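Local structure of proteolytically activated form of PPO4 Tyrosinase (Agaricus bisporus var. bisporus H97, 4OUA) at residues 33-38 and 47-52; 142-147 and 189-194; 217-222 and 286-291; 352-357 and 363-368. The protein is a copper-containing tyrosinase that hydroxylates monophenols to o-diphenols and oxidises these to reactive o-quinones, the initial step of melanin synthesis. All blocks are in the same frame, centred on the assembly; numbering follows the deposited sequence.

Interaction 1 of 4, residues 33-38 and 47-52; sequences RALQAI and SSFFQL
The ring of F49 is met at its edge, near the ring plane, by CD1 of I38, while CD1 of L35 approaches it obliquely, 4.0 Å from CD2 of F49. Outside the two segments the ring of Y168 also meets it, the planes inclined at about 35°. L35 leans over from a CB that does not face helix 49-54: its CG is anti to the backbone N (chi1 -177°), and this carries the branched end forward to the ring. I38 comes in from the same helix with its ethyl arm, whose CG1 lies 3.9 Å from CB of F49. Beside these apolar contacts runs one nearly straight backbone bond, from N of F49 to O of I38 at 2.8 Å (167° at the hydrogen). A first-turn N-H of one helix is thereby spent on a carbonyl near the end of the other. S48, just before it, is the N-cap: its OG accepts a weak bond from N of Q51 and is itself hydrogen-bonded to the carbonyl of D45. L35 and I38 also rest on helix 86-109, on Y97 and L101. The whole is a helix-loop-helix connection, in which the C-terminal part of helix 25-39 meets the capped start of helix 49-54, the short helix that leads toward the copper ligand H56.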
loop_
_atom_site.group_PDB
_atom_site.type_symbol
_atom_site.label_atom_id
_atom_site.label_comp_id
_atom_site.label_asym_id
_atom_site.label_seq_id
_atom_site.Cartn_x
_atom_site.Cartn_y
_atom_site.Cartn_z
ATOM N N ARG A 33 -14.523 0.293 10.423
ATOM C CA ARG A 33 -14.915 1.513 11.116
ATOM C C ARG A 33 -13.917 2.640 10.867
ATOM O O ARG A 33 -14.303 3.758 10.527
ATOM C CB ARG A 33 -15.051 1.261 12.619
ATOM C CG ARG A 33 -16.217 0.365 13.003
ATOM C CD ARG A 33 -17.543 0.957 12.553
ATOM N NE ARG A 33 -18.677 0.355 13.251
ATOM C CZ ARG A 33 -19.952 0.638 12.994
ATOM N NH1 ARG A 33 -20.263 1.514 12.049
ATOM N NH2 ARG A 33 -20.915 0.042 13.682
ATOM N N ALA A 34 -12.632 2.338 11.039
ATOM C CA ALA A 34 -11.584 3.346 10.919
ATOM C C ALA A 34 -11.431 3.825 9.483
ATOM O O ALA A 34 -11.172 5.003 9.237
ATOM C CB ALA A 34 -10.264 2.801 11.438
ATOM N N LEU A 35 -11.592 2.907 8.535
ATOM C CA LEU A 35 -11.477 3.247 7.122
ATOM C C LEU A 35 -12.625 4.155 6.685
ATOM O O LEU A 35 -12.427 5.102 5.922
ATOM C CB LEU A 35 -11.443 1.979 6.267
ATOM C CG LEU A 35 -11.259 2.180 4.765
ATOM C CD1 LEU A 35 -10.009 2.994 4.483
ATOM C CD2 LEU A 35 -11.196 0.838 4.063
ATOM N N GLN A 36 -13.824 3.863 7.175
ATOM C CA GLN A 36 -14.976 4.711 6.905
ATOM C C GLN A 36 -14.792 6.064 7.586
ATOM O O GLN A 36 -15.209 7.097 7.068
ATOM C CB GLN A 36 -16.265 4.036 7.383
ATOM C CG GLN A 36 -17.534 4.821 7.085
ATOM C CD GLN A 36 -17.902 4.800 5.616
ATOM O OE1 GLN A 36 -18.076 3.735 5.022
ATOM N NE2 GLN A 36 -18.020 5.980 5.018
ATOM N N ALA A 37 -14.148 6.047 8.747
ATOM C CA ALA A 37 -13.939 7.257 9.530
ATOM C C ALA A 37 -13.031 8.252 8.812
ATOM O O ALA A 37 -13.308 9.451 8.788
ATOM C CB ALA A 37 -13.361 6.905 10.892
ATOM N N ILE A 38 -11.945 7.753 8.230
ATOM C CA ILE A 38 -10.985 8.615 7.550
ATOM C C ILE A 38 -11.464 8.988 6.148
ATOM O O ILE A 38 -11.019 9.984 5.576
ATOM C CB ILE A 38 -9.596 7.954 7.458
ATOM C CG1 ILE A 38 -9.660 6.672 6.627
ATOM C CG2 ILE A 38 -9.054 7.662 8.848
ATOM C CD1 ILE A 38 -8.321 5.990 6.459
ATOM N N SER A 47 -4.924 14.258 7.952
ATOM C CA SER A 47 -5.055 12.878 8.413
ATOM C C SER A 47 -6.304 12.208 7.844
ATOM O O SER A 47 -6.815 11.243 8.416
ATOM C CB SER A 47 -5.088 12.823 9.941
ATOM O OG SER A 47 -6.235 13.485 10.447
ATOM N N SER A 48 -6.795 12.721 6.720
ATOM C CA SER A 48 -7.963 12.138 6.072
ATOM C C SER A 48 -7.540 11.217 4.936
ATOM O O SER A 48 -6.425 11.322 4.423
ATOM C CB SER A 48 -8.900 13.231 5.545
ATOM O OG SER A 48 -8.356 13.879 4.406
ATOM N N PHE A 49 -8.440 10.318 4.551
ATOM C CA PHE A 49 -8.186 9.376 3.469
ATOM C C PHE A 49 -7.796 10.085 2.175
ATOM O O PHE A 49 -6.967 9.589 1.416
ATOM C CB PHE A 49 -9.420 8.501 3.231
ATOM C CG PHE A 49 -9.245 7.482 2.140
ATOM C CD1 PHE A 49 -9.590 7.779 0.832
ATOM C CD2 PHE A 49 -8.741 6.226 2.424
ATOM C CE1 PHE A 49 -9.434 6.842 -0.173
ATOM C CE2 PHE A 49 -8.582 5.284 1.425
ATOM C CZ PHE A 49 -8.930 5.592 0.124
ATOM N N PHE A 50 -8.394 11.248 1.934
ATOM C CA PHE A 50 -8.159 11.984 0.697
ATOM C C PHE A 50 -6.741 12.543 0.620
ATOM O O PHE A 50 -6.057 12.377 -0.389
ATOM C CB PHE A 50 -9.172 13.121 0.550
ATOM C CG PHE A 50 -9.026 13.898 -0.726
ATOM C CD1 PHE A 50 -9.614 13.449 -1.896
ATOM C CD2 PHE A 50 -8.299 15.076 -0.756
ATOM C CE1 PHE A 50 -9.480 14.159 -3.073
ATOM C CE2 PHE A 50 -8.161 15.791 -1.930
ATOM C CZ PHE A 50 -8.753 15.332 -3.089
ATOM N N GLN A 51 -6.304 13.205 1.686
ATOM C CA GLN A 51 -4.971 13.797 1.716
ATOM C C GLN A 51 -3.888 12.726 1.774
ATOM O O GLN A 51 -2.797 12.908 1.235
ATOM C CB GLN A 51 -4.831 14.753 2.902
ATOM C CG GLN A 51 -5.548 16.080 2.710
ATOM C CD GLN A 51 -4.987 16.879 1.549
ATOM O OE1 GLN A 51 -3.783 17.125 1.475
ATOM N NE2 GLN A 51 -5.857 17.282 0.631
ATOM N N LEU A 52 -4.196 11.611 2.429
ATOM C CA LEU A 52 -3.258 10.499 2.525
ATOM C C LEU A 52 -3.035 9.852 1.160
ATOM O O LEU A 52 -1.898 9.595 0.765
ATOM C CB LEU A 52 -3.759 9.460 3.530
ATOM C CG LEU A 52 -3.716 9.872 5.004
ATOM C CD1 LEU A 52 -4.326 8.793 5.887
ATOM C CD2 LEU A 52 -2.289 10.179 5.439
#

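Interaction 2 of 4, residues 142-147 and 189-194; sequences EIIKLE and TVRNPD
The C-terminal end of the short helix 141-144 is held here by an arginine from the long loop that precedes helix 201-224. NH1 of R191 donates to the carbonyl O of I143 at 3.0 Å, with 164° at the hydrogen. The bond is well aligned on both sides, since the donor lies in the carbonyl plane and the oxygen only 3° out of the guanidinium plane. CD1 of I144 touches the same edge, 3.5 Å from NH1. R191 spans the gap because its chain is extended from CG to NE (chi2 174°). At the other end of the group NH2 forms a salt bridge with D275 and a weak bond to the carbonyl of I165. A leucine here would probably leave the I143 carbonyl without this donor and the D275 carboxylate without this countercharge. A buried cation placed between a carboxylate and a carbonyl oxygen is likely to be stabilised by both.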
loop_
_atom_site.group_PDB
_atom_site.type_symbol
_atom_site.label_atom_id
_atom_site.label_comp_id
_atom_site.label_asym_id
_atom_site.label_seq_id
_atom_site.Cartn_x
_atom_site.Cartn_y
_atom_site.Cartn_z
ATOM N N GLU A 142 -15.037 -9.873 0.752
ATOM C CA GLU A 142 -15.092 -8.654 1.551
ATOM C C GLU A 142 -14.327 -7.513 0.890
ATOM O O GLU A 142 -14.585 -6.340 1.158
ATOM C CB GLU A 142 -14.531 -8.904 2.954
ATOM C CG GLU A 142 -15.354 -9.854 3.814
ATOM C CD GLU A 142 -15.160 -11.308 3.435
ATOM O OE1 GLU A 142 -14.532 -11.574 2.389
ATOM O OE2 GLU A 142 -15.633 -12.186 4.189
ATOM N N ILE A 143 -13.388 -7.864 0.019
ATOM C CA ILE A 143 -12.498 -6.882 -0.584
ATOM C C ILE A 143 -12.951 -6.449 -1.973
ATOM O O ILE A 143 -12.669 -5.330 -2.405
ATOM C CB ILE A 143 -11.060 -7.432 -0.683
ATOM C CG1 ILE A 143 -10.538 -7.794 0.707
ATOM C CG2 ILE A 143 -10.140 -6.426 -1.351
ATOM C CD1 ILE A 143 -10.540 -6.630 1.675
ATOM N N ILE A 144 -13.666 -7.330 -2.667
ATOM C CA ILE A 144 -13.931 -7.123 -4.085
ATOM C C ILE A 144 -15.409 -7.189 -4.476
ATOM O O ILE A 144 -15.802 -6.628 -5.498
ATOM C CB ILE A 144 -13.162 -8.161 -4.932
ATOM C CG1 ILE A 144 -13.161 -7.762 -6.408
ATOM C CG2 ILE A 144 -13.751 -9.552 -4.738
ATOM C CD1 ILE A 144 -12.519 -6.421 -6.671
ATOM N N LYS A 145 -16.228 -7.863 -3.672
ATOM C CA LYS A 145 -17.604 -8.143 -4.086
ATOM C C LYS A 145 -18.685 -7.686 -3.100
ATOM O O LYS A 145 -19.690 -7.102 -3.507
ATOM C CB LYS A 145 -17.763 -9.644 -4.353
ATOM C CG LYS A 145 -19.155 -10.051 -4.812
ATOM C CD LYS A 145 -19.145 -11.421 -5.473
ATOM C CE LYS A 145 -18.596 -12.490 -4.542
ATOM N NZ LYS A 145 -18.563 -13.829 -5.197
ATOM N N LEU A 146 -18.485 -7.951 -1.812
ATOM C CA LEU A 146 -19.515 -7.684 -0.809
ATOM C C LEU A 146 -19.795 -6.196 -0.595
ATOM O O LEU A 146 -18.984 -5.479 -0.008
ATOM C CB LEU A 146 -19.128 -8.324 0.525
ATOM C CG LEU A 146 -19.163 -9.851 0.577
ATOM C CD1 LEU A 146 -18.660 -10.350 1.921
ATOM C CD2 LEU A 146 -20.570 -10.357 0.309
ATOM N N GLU A 147 -20.955 -5.746 -1.067
ATOM C CA GLU A 147 -21.401 -4.371 -0.852
ATOM C C GLU A 147 -21.602 -4.085 0.632
ATOM O O GLU A 147 -21.307 -2.991 1.109
ATOM C CB GLU A 147 -22.698 -4.101 -1.617
ATOM C CG GLU A 147 -22.524 -3.985 -3.119
ATOM C CD GLU A 147 -21.840 -2.696 -3.528
ATOM O OE1 GLU A 147 -21.754 -1.773 -2.688
ATOM O OE2 GLU A 147 -21.389 -2.605 -4.689
ATOM N N THR A 189 -14.448 6.142 -6.832
ATOM C CA THR A 189 -13.413 5.365 -7.506
ATOM C C THR A 189 -14.019 4.136 -8.185
ATOM O O THR A 189 -14.988 3.556 -7.695
ATOM C CB THR A 189 -12.311 4.932 -6.525
ATOM O OG1 THR A 189 -12.884 4.170 -5.456
ATOM C CG2 THR A 189 -11.612 6.157 -5.945
ATOM N N VAL A 190 -13.454 3.745 -9.322
ATOM C CA VAL A 190 -14.022 2.653 -10.106
ATOM C C VAL A 190 -12.990 1.603 -10.505
ATOM O O VAL A 190 -11.868 1.931 -10.889
ATOM C CB VAL A 190 -14.705 3.186 -11.375
ATOM C CG1 VAL A 190 -14.989 2.050 -12.338
ATOM C CG2 VAL A 190 -15.989 3.914 -11.009
ATOM N N ARG A 191 -13.388 0.336 -10.415
ATOM C CA ARG A 191 -12.521 -0.780 -10.778
ATOM C C ARG A 191 -12.992 -1.470 -12.055
ATOM O O ARG A 191 -14.151 -1.875 -12.158
ATOM C CB ARG A 191 -12.454 -1.797 -9.638
ATOM C CG ARG A 191 -11.834 -1.267 -8.360
ATOM C CD ARG A 191 -11.947 -2.280 -7.233
ATOM N NE ARG A 191 -11.518 -1.719 -5.955
ATOM C CZ ARG A 191 -11.670 -2.326 -4.781
ATOM N NH1 ARG A 191 -12.245 -3.519 -4.717
ATOM N NH2 ARG A 191 -11.250 -1.735 -3.671
ATOM N N ASN A 192 -12.086 -1.606 -13.020
ATOM C CA ASN A 192 -12.370 -2.337 -14.252
ATOM C C ASN A 192 -13.612 -1.814 -14.974
ATOM O O ASN A 192 -14.563 -2.564 -15.198
ATOM C CB ASN A 192 -12.535 -3.829 -13.943
ATOM C CG ASN A 192 -12.380 -4.706 -15.172
ATOM O OD1 ASN A 192 -11.570 -4.422 -16.056
ATOM N ND2 ASN A 192 -13.158 -5.781 -15.233
ATOM N N PRO A 193 -13.605 -0.523 -15.341
ATOM C CA PRO A 193 -14.773 0.128 -15.949
ATOM C C PRO A 193 -15.048 -0.326 -17.383
ATOM O O PRO A 193 -14.124 -0.707 -18.102
ATOM C CB PRO A 193 -14.398 1.610 -15.917
ATOM C CG PRO A 193 -12.912 1.614 -15.974
ATOM C CD PRO A 193 -12.470 0.406 -15.197
ATOM N N ASP A 194 -16.315 -0.280 -17.782
ATOM C CA ASP A 194 -16.714 -0.627 -19.142
ATOM C C ASP A 194 -16.626 0.582 -20.065
ATOM O O ASP A 194 -16.076 1.619 -19.694
ATOM C CB ASP A 194 -18.136 -1.194 -19.164
ATOM C CG ASP A 194 -18.205 -2.628 -18.672
ATOM O OD1 ASP A 194 -17.227 -3.378 -18.876
ATOM O OD2 ASP A 194 -19.241 -3.007 -18.086
#

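Interaction 3 of 4, residues 217-222 and 286-291; sequences EKTYNM and DRHLSL
M222 lays its terminal methyl against the imidazole of H288, CE lying 3.5 Å from ND1 and approaching obliquely. The sulfur stands further back, SD being 5.2 Å from the ring centroid and 42° off the ring normal, an oblique Met-aromatic contact. The chain bends at chi2 (-93°) and again at chi3 (-54°), and the double bend turns CE back to the ring. One helical turn earlier T219 adds its CG2, equally distant from NE2 and CE1 of H288 at 3.7 Å. With that methyl turned to the ring, OG1 of T219 serves its own helix instead, bonding to the carbonyl of T215. Both side chains cross the histidine at about a right angle, and the contact between the segments is one of methyls against the ring. Helix 246-258 lies alongside: T219 and M222 touch V249, and M222 and H288 touch L246. H288 is not a copper ligand, but it joins helix 201-224 to helix 277-295 about 7 Å from the side chain of H250, which is one.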
loop_
_atom_site.group_PDB
_atom_site.type_symbol
_atom_site.label_atom_id
_atom_site.label_comp_id
_atom_site.label_asym_id
_atom_site.label_seq_id
_atom_site.Cartn_x
_atom_site.Cartn_y
_atom_site.Cartn_z
ATOM N N GLU A 217 4.175 -16.863 -11.189
ATOM C CA GLU A 217 5.465 -17.074 -11.832
ATOM C C GLU A 217 6.274 -15.782 -11.896
ATOM O O GLU A 217 7.484 -15.791 -11.676
ATOM C CB GLU A 217 5.272 -17.647 -13.237
ATOM C CG GLU A 217 4.674 -19.044 -13.254
ATOM C CD GLU A 217 4.528 -19.597 -14.658
ATOM O OE1 GLU A 217 4.231 -18.809 -15.582
ATOM O OE2 GLU A 217 4.717 -20.820 -14.838
ATOM N N LYS A 218 5.603 -14.675 -12.202
ATOM C CA LYS A 218 6.262 -13.375 -12.226
ATOM C C LYS A 218 6.810 -13.017 -10.848
ATOM O O LYS A 218 7.929 -12.517 -10.724
ATOM C CB LYS A 218 5.304 -12.282 -12.699
ATOM C CG LYS A 218 5.003 -12.288 -14.187
ATOM C CD LYS A 218 4.476 -10.928 -14.625
ATOM C CE LYS A 218 3.994 -10.937 -16.066
ATOM N NZ LYS A 218 2.704 -11.665 -16.218
ATOM N N THR A 219 6.010 -13.276 -9.816
ATOM C CA THR A 219 6.394 -12.958 -8.446
ATOM C C THR A 219 7.564 -13.816 -7.985
ATOM O O THR A 219 8.471 -13.334 -7.310
ATOM C CB THR A 219 5.221 -13.149 -7.473
ATOM O OG1 THR A 219 4.106 -12.359 -7.906
ATOM C CG2 THR A 219 5.623 -12.725 -6.069
ATOM N N TYR A 220 7.531 -15.091 -8.357
ATOM C CA TYR A 220 8.595 -16.028 -8.011
ATOM C C TYR A 220 9.947 -15.546 -8.525
ATOM O O TYR A 220 10.899 -15.411 -7.755
ATOM C CB TYR A 220 8.277 -17.417 -8.569
ATOM C CG TYR A 220 9.308 -18.471 -8.243
ATOM C CD1 TYR A 220 9.351 -19.065 -6.988
ATOM C CD2 TYR A 220 10.235 -18.882 -9.194
ATOM C CE1 TYR A 220 10.293 -20.033 -6.688
ATOM C CE2 TYR A 220 11.180 -19.851 -8.901
ATOM C CZ TYR A 220 11.204 -20.421 -7.648
ATOM O OH TYR A 220 12.142 -21.383 -7.355
ATOM N N ASN A 221 10.023 -15.277 -9.825
ATOM C CA ASN A 221 11.269 -14.847 -10.452
ATOM C C ASN A 221 11.761 -13.505 -9.923
ATOM O O ASN A 221 12.961 -13.231 -9.920
ATOM C CB ASN A 221 11.101 -14.771 -11.970
ATOM C CG ASN A 221 10.775 -16.114 -12.589
ATOM O OD1 ASN A 221 11.349 -17.139 -12.218
ATOM N ND2 ASN A 221 9.843 -16.118 -13.534
ATOM N N MET A 222 10.829 -12.670 -9.478
ATOM C CA MET A 222 11.171 -11.360 -8.937
ATOM C C MET A 222 11.878 -11.496 -7.597
ATOM O O MET A 222 12.905 -10.861 -7.356
ATOM C CB MET A 222 9.913 -10.500 -8.791
ATOM C CG MET A 222 10.122 -9.175 -8.070
ATOM S SD MET A 222 9.789 -9.275 -6.300
ATOM C CE MET A 222 8.136 -9.963 -6.303
ATOM N N ASP A 286 5.361 -4.379 -0.049
ATOM C CA ASP A 286 6.338 -4.157 1.005
ATOM C C ASP A 286 6.783 -5.483 1.608
ATOM O O ASP A 286 7.924 -5.621 2.047
ATOM C CB ASP A 286 5.763 -3.246 2.089
ATOM C CG ASP A 286 6.803 -2.822 3.103
ATOM O OD1 ASP A 286 7.489 -1.809 2.859
ATOM O OD2 ASP A 286 6.933 -3.501 4.143
ATOM N N ARG A 287 5.877 -6.456 1.622
ATOM C CA ARG A 287 6.193 -7.783 2.139
ATOM C C ARG A 287 7.202 -8.474 1.233
ATOM O O ARG A 287 8.059 -9.225 1.696
ATOM C CB ARG A 287 4.932 -8.636 2.269
ATOM C CG ARG A 287 5.162 -9.966 2.969
ATOM C CD ARG A 287 3.868 -10.742 3.133
ATOM N NE ARG A 287 3.426 -11.329 1.873
ATOM C CZ ARG A 287 3.584 -12.607 1.550
ATOM N NH1 ARG A 287 4.168 -13.439 2.400
ATOM N NH2 ARG A 287 3.153 -13.056 0.381
ATOM N N HIS A 288 7.086 -8.215 -0.066
ATOM C CA HIS A 288 8.030 -8.741 -1.042
ATOM C C HIS A 288 9.427 -8.209 -0.748
ATOM O O HIS A 288 10.412 -8.946 -0.807
ATOM C CB HIS A 288 7.604 -8.366 -2.464
ATOM C CG HIS A 288 6.394 -9.102 -2.945
ATOM N ND1 HIS A 288 5.727 -8.762 -4.103
ATOM C CD2 HIS A 288 5.733 -10.168 -2.431
ATOM C CE1 HIS A 288 4.708 -9.585 -4.281
ATOM N NE2 HIS A 288 4.689 -10.446 -3.280
ATOM N N LEU A 289 9.498 -6.922 -0.426
ATOM C CA LEU A 289 10.761 -6.288 -0.080
ATOM C C LEU A 289 11.371 -6.939 1.157
ATOM O O LEU A 289 12.578 -7.163 1.215
ATOM C CB LEU A 289 10.559 -4.790 0.150
ATOM C CG LEU A 289 11.818 -3.970 0.423
ATOM C CD1 LEU A 289 12.805 -4.121 -0.721
ATOM C CD2 LEU A 289 11.458 -2.511 0.635
ATOM N N SER A 290 10.530 -7.247 2.140
ATOM C CA SER A 290 10.983 -7.911 3.359
ATOM C C SER A 290 11.497 -9.315 3.058
ATOM O O SER A 290 12.526 -9.732 3.587
ATOM C CB SER A 290 9.856 -7.978 4.393
ATOM O OG SER A 290 9.512 -6.688 4.866
ATOM N N LEU A 291 10.774 -10.037 2.206
ATOM C CA LEU A 291 11.165 -11.388 1.815
ATOM C C LEU A 291 12.454 -11.373 1.002
ATOM O O LEU A 291 13.346 -12.196 1.213
ATOM C CB LEU A 291 10.052 -12.063 1.014
ATOM C CG LEU A 291 8.807 -12.499 1.787
ATOM C CD1 LEU A 291 7.818 -13.188 0.859
ATOM C CD2 LEU A 291 9.185 -13.414 2.939
#

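Interaction 4 of 4, residues 352-357 and 363-368; sequences PDFDKV and DLVRDY
V357 and Y368 form the close-packed part of this contact. CG1 of V357 sits over one face of the Y368 ring, 3.6 Å from the centroid and 24° off the normal, a CH-pi contact displaced toward the CG side of the ring. The other methyl, CG2, turns to V365, meeting its CG2 at 4.2 Å, and CG1 of V365 in turn looks at the edge of the F354 ring. Y368 reaches across with CG anti to its backbone N (chi1 180°), which sends the ring off the helix toward residues 353-357. That turn, with a 3-10 segment at 352-354, leads round into the C-terminal helix 362-377, and the helix packs on its own lead-in. The carboxylate of D353 forms a salt bridge with R287 and a hydrogen bond with H372, while its carbonyl O lies in the Y368 ring plane, 3.4 Å from CE2. Toward the hydroxyl end the contact is looser and wetter. A water lies 2.7 Å from OH of Y368, accepts from N of K356 at 3.2 Å and donates weakly to O of D353. K356 touches the phenol through CB, 3.4 Å from OH, and its exposed chain then leads away. A serine in place of Y368 would probably uncover CG1 of V357 and deprive the bridging water of its phenolic partner.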
loop_
_atom_site.group_PDB
_atom_site.type_symbol
_atom_site.label_atom_id
_atom_site.label_comp_id
_atom_site.label_asym_id
_atom_site.label_seq_id
_atom_site.Cartn_x
_atom_site.Cartn_y
_atom_site.Cartn_z
ATOM N N PRO A 352 4.178 -12.221 9.046
ATOM C CA PRO A 352 4.061 -13.551 9.652
ATOM C C PRO A 352 4.956 -14.595 8.988
ATOM O O PRO A 352 5.101 -15.699 9.517
ATOM C CB PRO A 352 2.581 -13.897 9.457
ATOM C CG PRO A 352 2.143 -13.064 8.309
ATOM C CD PRO A 352 2.922 -11.792 8.407
ATOM N N ASP A 353 5.547 -14.248 7.848
ATOM C CA ASP A 353 6.447 -15.150 7.139
ATOM C C ASP A 353 7.707 -15.435 7.949
ATOM O O ASP A 353 8.400 -16.421 7.703
ATOM C CB ASP A 353 6.829 -14.565 5.778
ATOM C CG ASP A 353 5.619 -14.149 4.961
ATOM O OD1 ASP A 353 5.151 -13.004 5.136
ATOM O OD2 ASP A 353 5.138 -14.965 4.147
ATOM N N PHE A 354 7.994 -14.571 8.919
ATOM C CA PHE A 354 9.231 -14.660 9.686
ATOM C C PHE A 354 9.029 -15.176 11.108
ATOM O O PHE A 354 9.982 -15.241 11.885
ATOM C CB PHE A 354 9.912 -13.290 9.744
ATOM C CG PHE A 354 10.222 -12.708 8.397
ATOM C CD1 PHE A 354 11.352 -13.103 7.702
ATOM C CD2 PHE A 354 9.390 -11.760 7.829
ATOM C CE1 PHE A 354 11.644 -12.567 6.463
ATOM C CE2 PHE A 354 9.676 -11.218 6.589
ATOM C CZ PHE A 354 10.804 -11.623 5.905
ATOM N N ASP A 355 7.796 -15.546 11.445
ATOM C CA ASP A 355 7.448 -15.886 12.825
ATOM C C ASP A 355 8.248 -17.059 13.387
ATOM O O ASP A 355 8.665 -17.032 14.547
ATOM C CB ASP A 355 5.950 -16.191 12.935
ATOM C CG ASP A 355 5.094 -14.934 12.916
ATOM O OD1 ASP A 355 5.633 -13.837 13.180
ATOM O OD2 ASP A 355 3.878 -15.045 12.644
ATOM N N LYS A 356 8.465 -18.085 12.569
ATOM C CA LYS A 356 9.153 -19.287 13.030
ATOM C C LYS A 356 10.674 -19.137 13.043
ATOM O O LYS A 356 11.386 -20.069 13.415
ATOM C CB LYS A 356 8.763 -20.487 12.165
ATOM C CG LYS A 356 7.611 -21.312 12.720
ATOM C CD LYS A 356 6.310 -20.528 12.733
ATOM C CE LYS A 356 5.172 -21.369 13.295
ATOM N NZ LYS A 356 3.851 -20.688 13.168
ATOM N N VAL A 357 11.171 -17.971 12.644
ATOM C CA VAL A 357 12.613 -17.738 12.611
ATOM C C VAL A 357 12.997 -16.401 13.235
ATOM O O VAL A 357 13.978 -15.777 12.827
ATOM C CB VAL A 357 13.165 -17.782 11.170
ATOM C CG1 VAL A 357 13.017 -19.180 10.582
ATOM C CG2 VAL A 357 12.468 -16.747 10.296
ATOM N N ASP A 363 21.700 -16.468 8.115
ATOM C CA ASP A 363 21.892 -17.656 7.292
ATOM C C ASP A 363 20.692 -18.596 7.401
ATOM O O ASP A 363 20.186 -19.092 6.394
ATOM C CB ASP A 363 23.175 -18.382 7.698
ATOM C CG ASP A 363 23.690 -19.306 6.614
ATOM O OD1 ASP A 363 23.538 -18.964 5.422
ATOM O OD2 ASP A 363 24.247 -20.373 6.955
ATOM N N LEU A 364 20.241 -18.836 8.629
ATOM C CA LEU A 364 19.068 -19.671 8.863
ATOM C C LEU A 364 17.816 -19.053 8.251
ATOM O O LEU A 364 16.977 -19.755 7.683
ATOM C CB LEU A 364 18.857 -19.897 10.361
ATOM C CG LEU A 364 17.482 -20.442 10.754
ATOM C CD1 LEU A 364 17.222 -21.789 10.095
ATOM C CD2 LEU A 364 17.350 -20.544 12.266
ATOM N N VAL A 365 17.694 -17.734 8.375
ATOM C CA VAL A 365 16.555 -17.013 7.827
ATOM C C VAL A 365 16.519 -17.114 6.305
ATOM O O VAL A 365 15.460 -17.332 5.715
ATOM C CB VAL A 365 16.576 -15.526 8.239
ATOM C CG1 VAL A 365 15.502 -14.747 7.493
ATOM C CG2 VAL A 365 16.396 -15.389 9.744
ATOM N N ARG A 366 17.680 -16.963 5.676
ATOM C CA ARG A 366 17.773 -17.012 4.221
ATOM C C ARG A 366 17.370 -18.381 3.678
ATOM O O ARG A 366 16.849 -18.486 2.567
ATOM C CB ARG A 366 19.190 -16.661 3.762
ATOM C CG ARG A 366 19.403 -16.787 2.259
ATOM C CD ARG A 366 20.682 -16.088 1.813
ATOM N NE ARG A 366 21.874 -16.640 2.453
ATOM C CZ ARG A 366 23.089 -16.111 2.347
ATOM N NH1 ARG A 366 23.275 -15.010 1.630
ATOM N NH2 ARG A 366 24.119 -16.677 2.962
ATOM N N ASP A 367 17.608 -19.424 4.465
ATOM C CA ASP A 367 17.260 -20.778 4.055
ATOM C C ASP A 367 15.786 -21.066 4.309
ATOM O O ASP A 367 15.135 -21.757 3.522
ATOM C CB ASP A 367 18.132 -21.802 4.782
ATOM C CG ASP A 367 19.595 -21.702 4.393
ATOM O OD1 ASP A 367 19.878 -21.269 3.255
ATOM O OD2 ASP A 367 20.460 -22.055 5.221
ATOM N N TYR A 368 15.263 -20.532 5.408
ATOM C CA TYR A 368 13.856 -20.708 5.749
ATOM C C TYR A 368 12.960 -19.967 4.764
ATOM O O TYR A 368 11.990 -20.522 4.249
ATOM C CB TYR A 368 13.582 -20.224 7.172
ATOM C CG TYR A 368 12.139 -20.369 7.601
ATOM C CD1 TYR A 368 11.670 -21.566 8.126
ATOM C CD2 TYR A 368 11.248 -19.310 7.485
ATOM C CE1 TYR A 368 10.356 -21.706 8.520
ATOM C CE2 TYR A 368 9.931 -19.440 7.878
ATOM C CZ TYR A 368 9.490 -20.642 8.395
ATOM O OH TYR A 368 8.179 -20.783 8.789
HETATM O O HOH W 1 7.141 -18.427 9.693
#

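In the fold
The four contacts follow one another in series along the chain, and three of them have a side chain within about 13 Å of a bound copper ion. Interactions 1 and 2, with centres 19 Å apart, do not touch; the F49 and R191 side chains each lie about 13 Å from a bound copper ion. In interaction 3 the side chain of H288 is about 11 Å from a bound copper ion. Interaction 4, on the same side of the chain's centre as interaction 3, lies away from the annotated sites but is tied to interaction 3: the salt bridge between R287 and D353 joins them, and F354 packs on S290 and L291. Through these contacts the C-terminal region rests on helix 277-295, which also carries the copper ligand H282.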